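Local coordinates for metallo-beta-lactamase superfamily protein (Thermus thermophilus, PDB 2ZWR) that probably acts as a hydrolase of the metallo-beta-lactamase superfamily and binds a pair of zinc ions at its dinuclear metal centre, at residues Arg106-Gly111 with Phe117-Leu122; Tyr16-Gly21 with Gln139-Asp144. All blocks are in the same frame, centred on the assembly; numbering follows the deposited sequence.

Contact 1. Residues Arg106-Gly111 with Phe117-Leu122. With ZN (zinc ion), chain F.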
ATOM      1  N   ARG A 106      10.997  -1.951   9.687  1.00 14.56           N
ATOM      2  CA  ARG A 106      10.278  -2.319  10.901  1.00 14.21           C
ATOM      3  C   ARG A 106       9.113  -3.223  10.519  1.00 13.90           C
ATOM      4  O   ARG A 106       8.477  -3.011   9.485  1.00 13.94           O
ATOM      5  CB  ARG A 106       9.766  -1.074  11.635  1.00 14.42           C
ATOM      6  CG  ARG A 106      10.888  -0.157  12.098  1.00 14.63           C
ATOM      7  CD  ARG A 106      10.371   1.053  12.839  1.00 16.92           C
ATOM      8  NE  ARG A 106      11.462   1.947  13.249  1.00 18.77           N
ATOM      9  CZ  ARG A 106      11.293   3.052  13.976  1.00 18.30           C
ATOM     10  NH1 ARG A 106      10.076   3.425  14.366  1.00 18.28           N
ATOM     11  NH2 ARG A 106      12.340   3.792  14.300  1.00 18.37           N
ATOM     12  N   PRO A 107       8.854  -4.259  11.333  1.00 13.51           N
ATOM     13  CA  PRO A 107       7.841  -5.239  10.960  1.00 13.26           C
ATOM     14  C   PRO A 107       6.376  -4.820  11.151  1.00 12.70           C
ATOM     15  O   PRO A 107       6.034  -4.017  12.034  1.00 12.76           O
ATOM     16  CB  PRO A 107       8.175  -6.442  11.852  1.00 13.30           C
ATOM     17  CG  PRO A 107       8.851  -5.875  13.020  1.00 14.18           C
ATOM     18  CD  PRO A 107       9.520  -4.600  12.600  1.00 13.26           C
ATOM     19  N   LEU A 108       5.537  -5.377  10.297  1.00 11.80           N
ATOM     20  CA  LEU A 108       4.098  -5.337  10.467  1.00 12.05           C
ATOM     21  C   LEU A 108       3.634  -6.762  10.791  1.00 12.30           C
ATOM     22  O   LEU A 108       4.360  -7.725  10.530  1.00 12.05           O
ATOM     23  CB  LEU A 108       3.418  -4.821   9.195  1.00 10.92           C
ATOM     24  CG  LEU A 108       3.687  -3.359   8.806  1.00 10.74           C
ATOM     25  CD1 LEU A 108       3.092  -3.058   7.438  1.00  8.97           C
ATOM     26  CD2 LEU A 108       3.148  -2.401   9.863  1.00  7.83           C
ATOM     27  N   GLU A 109       2.439  -6.883  11.359  1.00 12.45           N
ATOM     28  CA  GLU A 109       1.888  -8.171  11.764  1.00 13.75           C
ATOM     29  C   GLU A 109       0.373  -8.049  11.844  1.00 13.68           C
ATOM     30  O   GLU A 109      -0.142  -6.992  12.202  1.00 13.45           O
ATOM     31  CB  GLU A 109       2.474  -8.589  13.127  1.00 13.52           C
ATOM     32  CG  GLU A 109       1.881  -9.869  13.732  1.00 16.07           C
ATOM     33  CD  GLU A 109       2.735 -10.479  14.838  1.00 15.51           C
ATOM     34  OE1 GLU A 109       3.080  -9.736  15.786  1.00 15.86           O
ATOM     35  OE2 GLU A 109       3.062 -11.702  14.732  1.00 17.62           O
ATOM     36  N   GLU A 110      -0.335  -9.126  11.510  1.00 14.44           N
ATOM     37  CA  GLU A 110      -1.782  -9.207  11.742  1.00 15.18           C
ATOM     38  C   GLU A 110      -2.097  -8.763  13.176  1.00 15.37           C
ATOM     39  O   GLU A 110      -1.464  -9.241  14.122  1.00 15.62           O
ATOM     40  CB  GLU A 110      -2.277 -10.639  11.509  1.00 15.12           C
ATOM     41  CG  GLU A 110      -3.722 -10.897  11.907  1.00 17.29           C
ATOM     42  CD  GLU A 110      -4.708 -10.333  10.913  1.00 19.36           C
ATOM     43  OE1 GLU A 110      -4.556 -10.620   9.712  1.00 18.42           O
ATOM     44  OE2 GLU A 110      -5.637  -9.607  11.330  1.00 21.92           O
ATOM     45  N   GLY A 111      -3.045  -7.835  13.321  1.00 15.43           N
ATOM     46  CA  GLY A 111      -3.517  -7.379  14.629  1.00 15.77           C
ATOM     47  C   GLY A 111      -2.785  -6.182  15.218  1.00 16.39           C
ATOM     48  O   GLY A 111      -3.254  -5.585  16.194  1.00 16.51           O
ATOM     49  N   PHE A 117      -4.250   2.818  12.733  1.00 16.01           N
ATOM     50  CA  PHE A 117      -4.687   1.712  11.869  1.00 15.26           C
ATOM     51  C   PHE A 117      -4.594   0.356  12.567  1.00 15.49           C
ATOM     52  O   PHE A 117      -3.745   0.144  13.436  1.00 15.27           O
ATOM     53  CB  PHE A 117      -3.839   1.640  10.580  1.00 14.51           C
ATOM     54  CG  PHE A 117      -3.989   2.835   9.662  1.00 14.27           C
ATOM     55  CD1 PHE A 117      -5.184   3.078   8.995  1.00 13.01           C
ATOM     56  CD2 PHE A 117      -2.916   3.698   9.449  1.00 13.06           C
ATOM     57  CE1 PHE A 117      -5.311   4.173   8.148  1.00 14.27           C
ATOM     58  CE2 PHE A 117      -3.027   4.791   8.612  1.00 12.16           C
ATOM     59  CZ  PHE A 117      -4.222   5.034   7.954  1.00 13.31           C
ATOM     60  N   GLN A 118      -5.450  -0.570  12.156  1.00 15.57           N
ATOM     61  CA  GLN A 118      -5.286  -1.974  12.507  1.00 16.13           C
ATOM     62  C   GLN A 118      -4.734  -2.688  11.272  1.00 15.08           C
ATOM     63  O   GLN A 118      -5.254  -2.522  10.162  1.00 14.80           O
ATOM     64  CB  GLN A 118      -6.626  -2.572  12.947  1.00 15.97           C
ATOM     65  CG  GLN A 118      -6.615  -4.087  13.177  1.00 18.63           C
ATOM     66  CD  GLN A 118      -8.003  -4.674  13.511  1.00 19.27           C
ATOM     67  OE1 GLN A 118      -8.097  -5.779  14.048  1.00 24.84           O
ATOM     68  NE2 GLN A 118      -9.072  -3.936  13.199  1.00 21.31           N
ATOM     69  N   VAL A 119      -3.675  -3.470  11.465  1.00 14.42           N
ATOM     70  CA  VAL A 119      -3.053  -4.216  10.378  1.00 13.54           C
ATOM     71  C   VAL A 119      -3.778  -5.543  10.141  1.00 13.58           C
ATOM     72  O   VAL A 119      -3.956  -6.348  11.060  1.00 13.38           O
ATOM     73  CB  VAL A 119      -1.537  -4.425  10.626  1.00 13.56           C
ATOM     74  CG1 VAL A 119      -0.886  -5.299   9.525  1.00 12.33           C
ATOM     75  CG2 VAL A 119      -0.826  -3.079  10.730  1.00 12.99           C
ATOM     76  N   LEU A 120      -4.223  -5.733   8.901  1.00 13.14           N
ATOM     77  CA  LEU A 120      -4.823  -6.980   8.445  1.00 13.16           C
ATOM     78  C   LEU A 120      -3.836  -7.659   7.507  1.00 12.78           C
ATOM     79  O   LEU A 120      -3.489  -7.091   6.472  1.00 12.85           O
ATOM     80  CB  LEU A 120      -6.126  -6.694   7.687  1.00 13.48           C
ATOM     81  CG  LEU A 120      -7.468  -6.431   8.396  1.00 14.95           C
ATOM     82  CD1 LEU A 120      -7.324  -5.774   9.749  1.00 14.54           C
ATOM     83  CD2 LEU A 120      -8.389  -5.603   7.508  1.00 13.31           C
ATOM     84  N   HIS A 121      -3.370  -8.851   7.866  1.00 11.90           N
ATOM     85  CA  HIS A 121      -2.535  -9.617   6.965  1.00 11.53           C
ATOM     86  C   HIS A 121      -3.415 -10.367   5.980  1.00 11.74           C
ATOM     87  O   HIS A 121      -4.128 -11.308   6.348  1.00 11.36           O
ATOM     88  CB  HIS A 121      -1.604 -10.588   7.705  1.00 11.42           C
ATOM     89  CG  HIS A 121      -0.672 -11.331   6.793  1.00 11.77           C
ATOM     90  ND1 HIS A 121      -0.549 -12.703   6.805  1.00 11.52           N
ATOM     91  CD2 HIS A 121       0.162 -10.889   5.819  1.00 12.42           C
ATOM     92  CE1 HIS A 121       0.334 -13.076   5.896  1.00 10.08           C
ATOM     93  NE2 HIS A 121       0.779 -11.995   5.279  1.00 11.46           N
ATOM     94  N   LEU A 122      -3.331  -9.945   4.721  1.00 11.19           N
ATOM     95  CA  LEU A 122      -4.210 -10.405   3.675  1.00 10.93           C
ATOM     96  C   LEU A 122      -3.388 -10.823   2.454  1.00 10.79           C
ATOM     97  O   LEU A 122      -3.342 -10.096   1.467  1.00 11.28           O
ATOM     98  CB  LEU A 122      -5.208  -9.291   3.310  1.00 11.34           C
ATOM     99  CG  LEU A 122      -6.183  -8.822   4.407  1.00 11.34           C
ATOM    100  CD1 LEU A 122      -6.859  -7.505   4.043  1.00  9.62           C
ATOM    101  CD2 LEU A 122      -7.227  -9.911   4.739  1.00 12.34           C
TER
HETATM  102 ZN    ZN F 211      -1.557 -13.915   8.273  1.00 21.78          ZN
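Glu110 reaches across to the strand of His121 and turns its carboxylate onto the backbone there. With CG anti to the backbone N (chi1 172°), the chain bends at the next torsion, which brings Glu110 OE1 within 2.8 Å of His121 N. That N-H comes from above the carboxylate, 56° out of its plane, and the bond is bent. The same OE1 also forms a salt bridge with Arg170, so one oxygen is gripped by a backbone amide and a guanidinium group. One residue on, Gly111 N donates to Val119 O at 2.9 Å, a nearly straight bond (167°). Gly111 has a positive phi, a conformation easily taken by glycine.

Val119 lies beside these two bonds and uses both branches. CG1 presses on the carbonyl of Glu109, 3.3 Å from its O, while CG2 meets Leu108 CD2 at 4.1 Å, the two side chains crossing at about a right angle. Of the His121 side chain, CB lies nearest Glu110, 3.6 Å from Glu110 OE1; its imidazole binds a peripheral zinc ion through ND1 at 2.1 Å. NE2 is hydrogen-bonded to Pro127 O, so both ring nitrogens are engaged, and the ring stacks on His77.

The segment 106-111 runs out of the edge strand 106-107, paired with strand 74-76, to strand 117-121 of the other sheet. There Leu108 and Val119 both pack on Leu114 of strand 113-114, Leu108 also meets Phe132 of strand 130-134, and Arg170 approaches from helix 161-171.

Contact 2. Residues Tyr16-Gly21 with Gln139-Asp144. With ZN (zinc ion), chain D; ZN (zinc ion), chain C.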
ATOM      1  N   TYR A  16      -0.532   7.322  -0.643  1.00  9.57           N
ATOM      2  CA  TYR A  16      -1.448   8.076   0.203  1.00  9.36           C
ATOM      3  C   TYR A  16      -0.677   8.747   1.317  1.00  9.48           C
ATOM      4  O   TYR A  16      -0.009   8.073   2.106  1.00  9.61           O
ATOM      5  CB  TYR A  16      -2.574   7.179   0.774  1.00  8.98           C
ATOM      6  CG  TYR A  16      -3.453   6.559  -0.304  1.00  8.92           C
ATOM      7  CD1 TYR A  16      -4.565   7.241  -0.809  1.00  8.65           C
ATOM      8  CD2 TYR A  16      -3.148   5.311  -0.844  1.00  7.87           C
ATOM      9  CE1 TYR A  16      -5.360   6.685  -1.831  1.00  8.66           C
ATOM     10  CE2 TYR A  16      -3.936   4.751  -1.863  1.00  9.29           C
ATOM     11  CZ  TYR A  16      -5.037   5.446  -2.346  1.00  8.94           C
ATOM     12  OH  TYR A  16      -5.816   4.889  -3.343  1.00  9.76           O
ATOM     13  N   LEU A  17      -0.746  10.076   1.346  1.00  9.86           N
ATOM     14  CA  LEU A  17      -0.262  10.870   2.461  1.00 10.60           C
ATOM     15  C   LEU A  17      -1.455  11.111   3.376  1.00 11.41           C
ATOM     16  O   LEU A  17      -2.426  11.752   2.997  1.00 11.40           O
ATOM     17  CB  LEU A  17       0.352  12.186   1.974  1.00  9.95           C
ATOM     18  CG  LEU A  17       0.898  13.160   3.031  1.00 11.04           C
ATOM     19  CD1 LEU A  17       2.068  12.566   3.838  1.00  8.80           C
ATOM     20  CD2 LEU A  17       1.290  14.512   2.386  1.00 10.42           C
ATOM     21  N   VAL A  18      -1.383  10.559   4.576  1.00 12.78           N
ATOM     22  CA  VAL A  18      -2.539  10.489   5.461  1.00 14.26           C
ATOM     23  C   VAL A  18      -2.188  11.161   6.780  1.00 15.40           C
ATOM     24  O   VAL A  18      -1.184  10.814   7.411  1.00 15.26           O
ATOM     25  CB  VAL A  18      -2.954   9.011   5.747  1.00 14.08           C
ATOM     26  CG1 VAL A  18      -4.192   8.954   6.643  1.00 13.84           C
ATOM     27  CG2 VAL A  18      -3.179   8.238   4.435  1.00 14.08           C
ATOM     28  N   GLU A  19      -3.013  12.117   7.189  1.00 16.81           N
ATOM     29  CA  GLU A  19      -2.876  12.719   8.511  1.00 19.37           C
ATOM     30  C   GLU A  19      -3.599  11.831   9.516  1.00 19.39           C
ATOM     31  O   GLU A  19      -4.789  11.615   9.405  1.00 19.73           O
ATOM     32  CB  GLU A  19      -3.430  14.153   8.538  1.00 18.85           C
ATOM     33  CG  GLU A  19      -3.061  14.931   9.821  1.00 21.63           C
ATOM     34  CD  GLU A  19      -3.352  16.441   9.748  1.00 22.45           C
ATOM     35  OE1 GLU A  19      -4.098  16.890   8.838  1.00 25.84           O
ATOM     36  OE2 GLU A  19      -2.827  17.182  10.617  1.00 27.66           O
ATOM     37  N   THR A  20      -2.871  11.296  10.488  1.00 20.32           N
ATOM     38  CA  THR A  20      -3.491  10.473  11.527  1.00 20.83           C
ATOM     39  C   THR A  20      -3.497  11.231  12.857  1.00 21.41           C
ATOM     40  O   THR A  20      -2.891  12.300  12.981  1.00 21.74           O
ATOM     41  CB  THR A  20      -2.786   9.084  11.673  1.00 20.86           C
ATOM     42  OG1 THR A  20      -1.660   9.182  12.557  1.00 20.02           O
ATOM     43  CG2 THR A  20      -2.318   8.548  10.305  1.00 20.49           C
ATOM     44  N   GLY A  21      -4.189  10.681  13.849  1.00 22.01           N
ATOM     45  CA  GLY A  21      -4.167  11.245  15.201  1.00 22.28           C
ATOM     46  C   GLY A  21      -2.782  11.212  15.836  1.00 22.27           C
ATOM     47  O   GLY A  21      -2.539  11.898  16.833  1.00 22.55           O
ATOM     48  N   GLN A 139     -12.573   3.357   6.768  1.00 15.57           N
ATOM     49  CA  GLN A 139     -11.759   3.341   5.557  1.00 15.44           C
ATOM     50  C   GLN A 139     -10.622   2.342   5.633  1.00 14.34           C
ATOM     51  O   GLN A 139     -10.144   2.003   6.720  1.00 14.45           O
ATOM     52  CB  GLN A 139     -11.234   4.745   5.225  1.00 15.45           C
ATOM     53  CG  GLN A 139     -10.151   5.271   6.158  1.00 16.79           C
ATOM     54  CD  GLN A 139      -9.930   6.765   5.992  1.00 17.40           C
ATOM     55  OE1 GLN A 139     -10.040   7.304   4.890  1.00 21.75           O
ATOM     56  NE2 GLN A 139      -9.620   7.439   7.089  1.00 21.06           N
ATOM     57  N   VAL A 140     -10.187   1.880   4.466  1.00 13.07           N
ATOM     58  CA  VAL A 140      -9.142   0.877   4.391  1.00 11.94           C
ATOM     59  C   VAL A 140      -8.188   1.212   3.240  1.00 11.77           C
ATOM     60  O   VAL A 140      -8.613   1.631   2.153  1.00 12.04           O
ATOM     61  CB  VAL A 140      -9.742  -0.580   4.292  1.00 11.81           C
ATOM     62  CG1 VAL A 140     -10.441  -0.823   2.951  1.00 11.03           C
ATOM     63  CG2 VAL A 140      -8.670  -1.640   4.554  1.00 10.92           C
ATOM     64  N   PHE A 141      -6.902   1.065   3.513  1.00 10.77           N
ATOM     65  CA  PHE A 141      -5.862   1.205   2.503  1.00 10.21           C
ATOM     66  C   PHE A 141      -5.402  -0.218   2.228  1.00  9.82           C
ATOM     67  O   PHE A 141      -4.561  -0.775   2.943  1.00  8.97           O
ATOM     68  CB  PHE A 141      -4.730   2.110   3.029  1.00 10.03           C
ATOM     69  CG  PHE A 141      -5.178   3.535   3.270  1.00 10.19           C
ATOM     70  CD1 PHE A 141      -5.048   4.499   2.272  1.00 10.62           C
ATOM     71  CD2 PHE A 141      -5.777   3.899   4.469  1.00 10.64           C
ATOM     72  CE1 PHE A 141      -5.498   5.824   2.479  1.00 10.22           C
ATOM     73  CE2 PHE A 141      -6.219   5.216   4.693  1.00 10.61           C
ATOM     74  CZ  PHE A 141      -6.082   6.172   3.700  1.00 10.46           C
ATOM     75  N   SER A 142      -6.003  -0.812   1.204  1.00  9.72           N
ATOM     76  CA  SER A 142      -5.934  -2.264   1.015  1.00 10.12           C
ATOM     77  C   SER A 142      -5.004  -2.678  -0.124  1.00  9.81           C
ATOM     78  O   SER A 142      -5.052  -3.818  -0.583  1.00 10.06           O
ATOM     79  CB  SER A 142      -7.343  -2.814   0.797  1.00 10.09           C
ATOM     80  OG  SER A 142      -8.058  -1.975  -0.100  1.00 11.96           O
ATOM     81  N   GLY A 143      -4.170  -1.749  -0.580  1.00  9.35           N
ATOM     82  CA  GLY A 143      -3.193  -2.036  -1.620  1.00  9.55           C
ATOM     83  C   GLY A 143      -3.799  -2.643  -2.868  1.00 10.01           C
ATOM     84  O   GLY A 143      -4.784  -2.132  -3.416  1.00  9.38           O
ATOM     85  N   ASP A 144      -3.209  -3.745  -3.322  1.00 10.50           N
ATOM     86  CA  ASP A 144      -3.655  -4.365  -4.559  1.00 11.01           C
ATOM     87  C   ASP A 144      -4.580  -5.562  -4.336  1.00 11.88           C
ATOM     88  O   ASP A 144      -4.611  -6.471  -5.161  1.00 12.07           O
ATOM     89  CB  ASP A 144      -2.456  -4.771  -5.418  1.00 10.55           C
ATOM     90  CG  ASP A 144      -1.627  -3.581  -5.881  1.00 11.00           C
ATOM     91  OD1 ASP A 144      -1.995  -2.421  -5.555  1.00  8.95           O
ATOM     92  OD2 ASP A 144      -0.592  -3.816  -6.562  1.00  9.81           O
TER
HETATM   93 ZN    ZN D 209       1.361  -5.413  -6.290  1.00 11.09          ZN
HETATM   94 ZN    ZN C 208       0.707  -2.402  -7.472  1.00 11.99          ZN
HETATM   95  O   HOH W   1       1.791  -3.956  -7.702  1.00 14.02           O
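Phe141 drives its ring edge into the face of Tyr16, a T-shaped pair with centroids 5.1 Å apart and planes at 68°. The touch lies near the root of the tyrosine: Phe141 CE1 is 3.5 Å from Tyr16 CG, and Phe141 CD1 stands over the ring, displaced toward its rim. Val18, two residues along from Tyr16, and Phe141 approach each other from opposite directions, Val18 CG2 lying 3.6 Å from Phe141 CZ. Val18 CG1 is anti to the backbone N (chi1 -178°), and the other branch, CG2, is the one that meets the ring.

No hydrogen bond links the segments, and even the nearest pair of CA atoms, Tyr16 and Phe141, is 8.5 Å apart. This is face-to-face packing between the two mixed sheets of the alpha-beta/beta-alpha sandwich of the metallo-beta-lactamase fold, strand 13-20 in one and strand 139-143 in the other. Val3 and Ile27 also pack against Phe141, and the Tyr16 hydroxyl is hydrogen-bonded to Pro182 O.

Away from this tight cluster the two segments no longer touch. At one end Glu19 is partly exposed and salt-bridged to Arg2, and Gly21 is exposed. At the other, strand 139-143 leads into Asp144, whose OD2 bridges two zinc ions, 2.1 Å from zinc C and 2.5 Å from zinc D, alongside a bridging water. His54, His56 and His125 complete one metal site, Asp58, His59 and His184 the other.

Contact 2 is wholly buried, whereas contact 1 is only partly so and has Glu109 and Gly111 exposed. Both join the same two sheets: contact 1 where the segment leaving edge strand 106-107 of one is tied to strand 117-121, next to the edge strand of the other, and contact 2 face to face in the interior. Their chemistry follows that placing: hydrogen bonds to a carboxylate and a backbone carbonyl, with a small apolar patch, in contact 1, aromatic and aliphatic carbon alone in contact 2. Phe117 connects them, its CE1 lying 3.7 Å from Phe141 CD2 and its CZ packing on Val18. Each includes a zinc ligand, peripheral at His121, part of the dinuclear centre at Asp144.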